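Local atomic coordinates of plasma serine protease inhibitor (Homo sapiens, PDB entry 3DY0), a protein that inhibits serine proteases of blood plasma and other body fluids in a heparin-dependent way, trapping them in a stable covalent complex when they cleave its reactive center loop. Residues Ala132-Asn137 and Asp150-Leu155. Sequence-based numbering, arbitrary orientation.
Sequences AMKQIN and DLLKNL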
loop_
_atom_site.group_PDB
_atom_site.type_symbol
_atom_site.label_atom_id
_atom_site.label_comp_id
_atom_site.label_asym_id
_atom_site.label_seq_id
_atom_site.Cartn_x
_atom_site.Cartn_y
_atom_site.Cartn_z
ATOM N N ALA A 132 -6.106 -18.906 -16.034
ATOM C CA ALA A 132 -5.197 -17.778 -15.840
ATOM C C ALA A 132 -5.391 -17.195 -14.444
ATOM O O ALA A 132 -4.419 -16.878 -13.751
ATOM C CB ALA A 132 -5.453 -16.709 -16.898
ATOM N N MET A 133 -6.647 -17.053 -14.032
ATOM C CA MET A 133 -6.936 -16.518 -12.709
ATOM C C MET A 133 -6.399 -17.437 -11.624
ATOM O O MET A 133 -5.850 -16.972 -10.625
ATOM C CB MET A 133 -8.443 -16.324 -12.509
ATOM C CG MET A 133 -9.024 -15.125 -13.236
ATOM S SD MET A 133 -10.678 -14.703 -12.637
ATOM C CE MET A 133 -11.645 -15.966 -13.487
ATOM N N LYS A 134 -6.551 -18.744 -11.812
ATOM C CA LYS A 134 -6.063 -19.687 -10.821
ATOM C C LYS A 134 -4.544 -19.603 -10.702
ATOM O O LYS A 134 -3.999 -19.562 -9.600
ATOM C CB LYS A 134 -6.477 -21.114 -11.187
ATOM C CG LYS A 134 -5.996 -22.158 -10.190
ATOM C CD LYS A 134 -6.485 -23.545 -10.569
ATOM C CE LYS A 134 -5.992 -24.588 -9.585
ATOM N NZ LYS A 134 -4.506 -24.641 -9.540
ATOM N N GLN A 135 -3.866 -19.571 -11.843
ATOM C CA GLN A 135 -2.410 -19.493 -11.857
ATOM C C GLN A 135 -1.908 -18.244 -11.133
ATOM O O GLN A 135 -1.057 -18.326 -10.244
ATOM C CB GLN A 135 -1.901 -19.489 -13.301
ATOM C CG GLN A 135 -0.430 -19.127 -13.437
ATOM C CD GLN A 135 0.014 -19.016 -14.883
ATOM O OE1 GLN A 135 -0.782 -18.693 -15.766
ATOM N NE2 GLN A 135 1.293 -19.265 -15.128
ATOM N N ILE A 136 -2.447 -17.092 -11.509
ATOM C CA ILE A 136 -2.020 -15.836 -10.906
ATOM C C ILE A 136 -2.488 -15.674 -9.465
ATOM O O ILE A 136 -1.708 -15.252 -8.609
ATOM C CB ILE A 136 -2.486 -14.642 -11.759
ATOM C CG1 ILE A 136 -1.871 -14.757 -13.161
ATOM C CG2 ILE A 136 -2.050 -13.327 -11.111
ATOM C CD1 ILE A 136 -2.402 -13.758 -14.165
ATOM N N ASN A 137 -3.744 -16.015 -9.184
ATOM C CA ASN A 137 -4.242 -15.893 -7.817
ATOM C C ASN A 137 -3.506 -16.833 -6.869
ATOM O O ASN A 137 -3.261 -16.482 -5.716
ATOM C CB ASN A 137 -5.749 -16.156 -7.747
ATOM C CG ASN A 137 -6.568 -15.013 -8.318
ATOM O OD1 ASN A 137 -6.086 -13.888 -8.426
ATOM N ND2 ASN A 137 -7.821 -15.291 -8.668
ATOM N N ASP A 150 -7.740 -14.512 -4.187
ATOM C CA ASP A 150 -8.581 -14.078 -5.297
ATOM C C ASP A 150 -8.358 -12.628 -5.730
ATOM O O ASP A 150 -9.312 -11.869 -5.891
ATOM C CB ASP A 150 -10.055 -14.286 -4.937
ATOM C CG ASP A 150 -10.417 -15.754 -4.783
ATOM O OD1 ASP A 150 -11.525 -16.043 -4.287
ATOM O OD2 ASP A 150 -9.600 -16.619 -5.162
ATOM N N LEU A 151 -7.101 -12.242 -5.932
ATOM C CA LEU A 151 -6.808 -10.882 -6.365
ATOM C C LEU A 151 -7.613 -10.571 -7.625
ATOM O O LEU A 151 -8.229 -9.512 -7.742
ATOM C CB LEU A 151 -5.318 -10.722 -6.680
ATOM C CG LEU A 151 -4.936 -9.361 -7.271
ATOM C CD1 LEU A 151 -5.132 -8.264 -6.223
ATOM C CD2 LEU A 151 -3.492 -9.393 -7.740
ATOM N N LEU A 152 -7.601 -11.514 -8.562
ATOM C CA LEU A 152 -8.305 -11.364 -9.827
ATOM C C LEU A 152 -9.675 -12.039 -9.814
ATOM O O LEU A 152 -9.808 -13.189 -9.401
ATOM C CB LEU A 152 -7.469 -11.965 -10.962
ATOM C CG LEU A 152 -6.050 -11.419 -11.146
ATOM C CD1 LEU A 152 -5.317 -12.239 -12.198
ATOM C CD2 LEU A 152 -6.109 -9.957 -11.547
ATOM N N LYS A 153 -10.689 -11.310 -10.267
ATOM C CA LYS A 153 -12.048 -11.837 -10.340
ATOM C C LYS A 153 -12.666 -11.523 -11.697
ATOM O O LYS A 153 -12.526 -10.415 -12.207
ATOM C CB LYS A 153 -12.921 -11.241 -9.229
ATOM C CG LYS A 153 -12.589 -11.751 -7.839
ATOM C CD LYS A 153 -13.538 -11.173 -6.799
ATOM C CE LYS A 153 -13.245 -11.727 -5.413
ATOM N NZ LYS A 153 -11.882 -11.353 -4.943
ATOM N N ASN A 154 -13.345 -12.514 -12.270
ATOM C CA ASN A 154 -14.008 -12.379 -13.564
ATOM C C ASN A 154 -13.098 -11.708 -14.596
ATOM O O ASN A 154 -13.481 -10.731 -15.240
ATOM C CB ASN A 154 -15.305 -11.580 -13.397
ATOM C CG ASN A 154 -16.247 -11.744 -14.574
ATOM O OD1 ASN A 154 -16.558 -12.864 -14.984
ATOM N ND2 ASN A 154 -16.715 -10.628 -15.117
ATOM N N LEU A 155 -11.897 -12.257 -14.752
ATOM C CA LEU A 155 -10.898 -11.737 -15.680
ATOM C C LEU A 155 -11.418 -11.483 -17.093
ATOM O O LEU A 155 -12.056 -12.341 -17.699
ATOM C CB LEU A 155 -9.702 -12.691 -15.735
ATOM C CG LEU A 155 -8.480 -12.248 -16.547
ATOM C CD1 LEU A 155 -7.977 -10.904 -16.040
ATOM C CD2 LEU A 155 -7.393 -13.302 -16.434
HETATM O O HOH W 1 -4.659 -13.883 -4.876
HETATM O O HOH W 2 -6.365 -17.091 -4.348
#
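Asn137 meets the backbone of Leu152 with both ends of its carboxamide. Asn137 OD1 accepts from Leu152 N at 2.8 Å, with the donor tilted 19° from the carbonyl plane, and Asn137 ND2 donates to Leu152 O at 3.0 Å. That second bond uses a lone pair of the Leu152 carbonyl and lies almost in the amide plane of Asn137. With both N-H...O angles close to 170°, the pair fixes the rotation of the amide and tells its oxygen from its nitrogen. Two waters continue the link from Asn137 O, one to Leu151 N and the other, weakly held at the helix, to Asp150 N.

One helical turn earlier, chi1 of Met133 (-75°) brings its methylene against Leu155, Met133 CG lying 3.6 Å from Leu155 CB, as the two side chains run alongside each other, pointing opposite ways. The extended chi2 carries Met133 SD on to a weak hydrogen bond from Leu155 N at 3.5 Å. Facing the sheet, Leu152 CD1 rests 3.6 Å from Ile136 CG2.

Helix 129-143, the serpin helix F, is thereby joined across sheet A to its following loop; Leu152 and Leu155 also touch Ile333 of strand 323-335, the inserted reactive center loop. All three direct hydrogen bonds use main-chain atoms of the loop, so they probably depend on its backbone conformation, whereas Leu152 and Leu155 add apolar packing on Ile136, Met133 and Ala132.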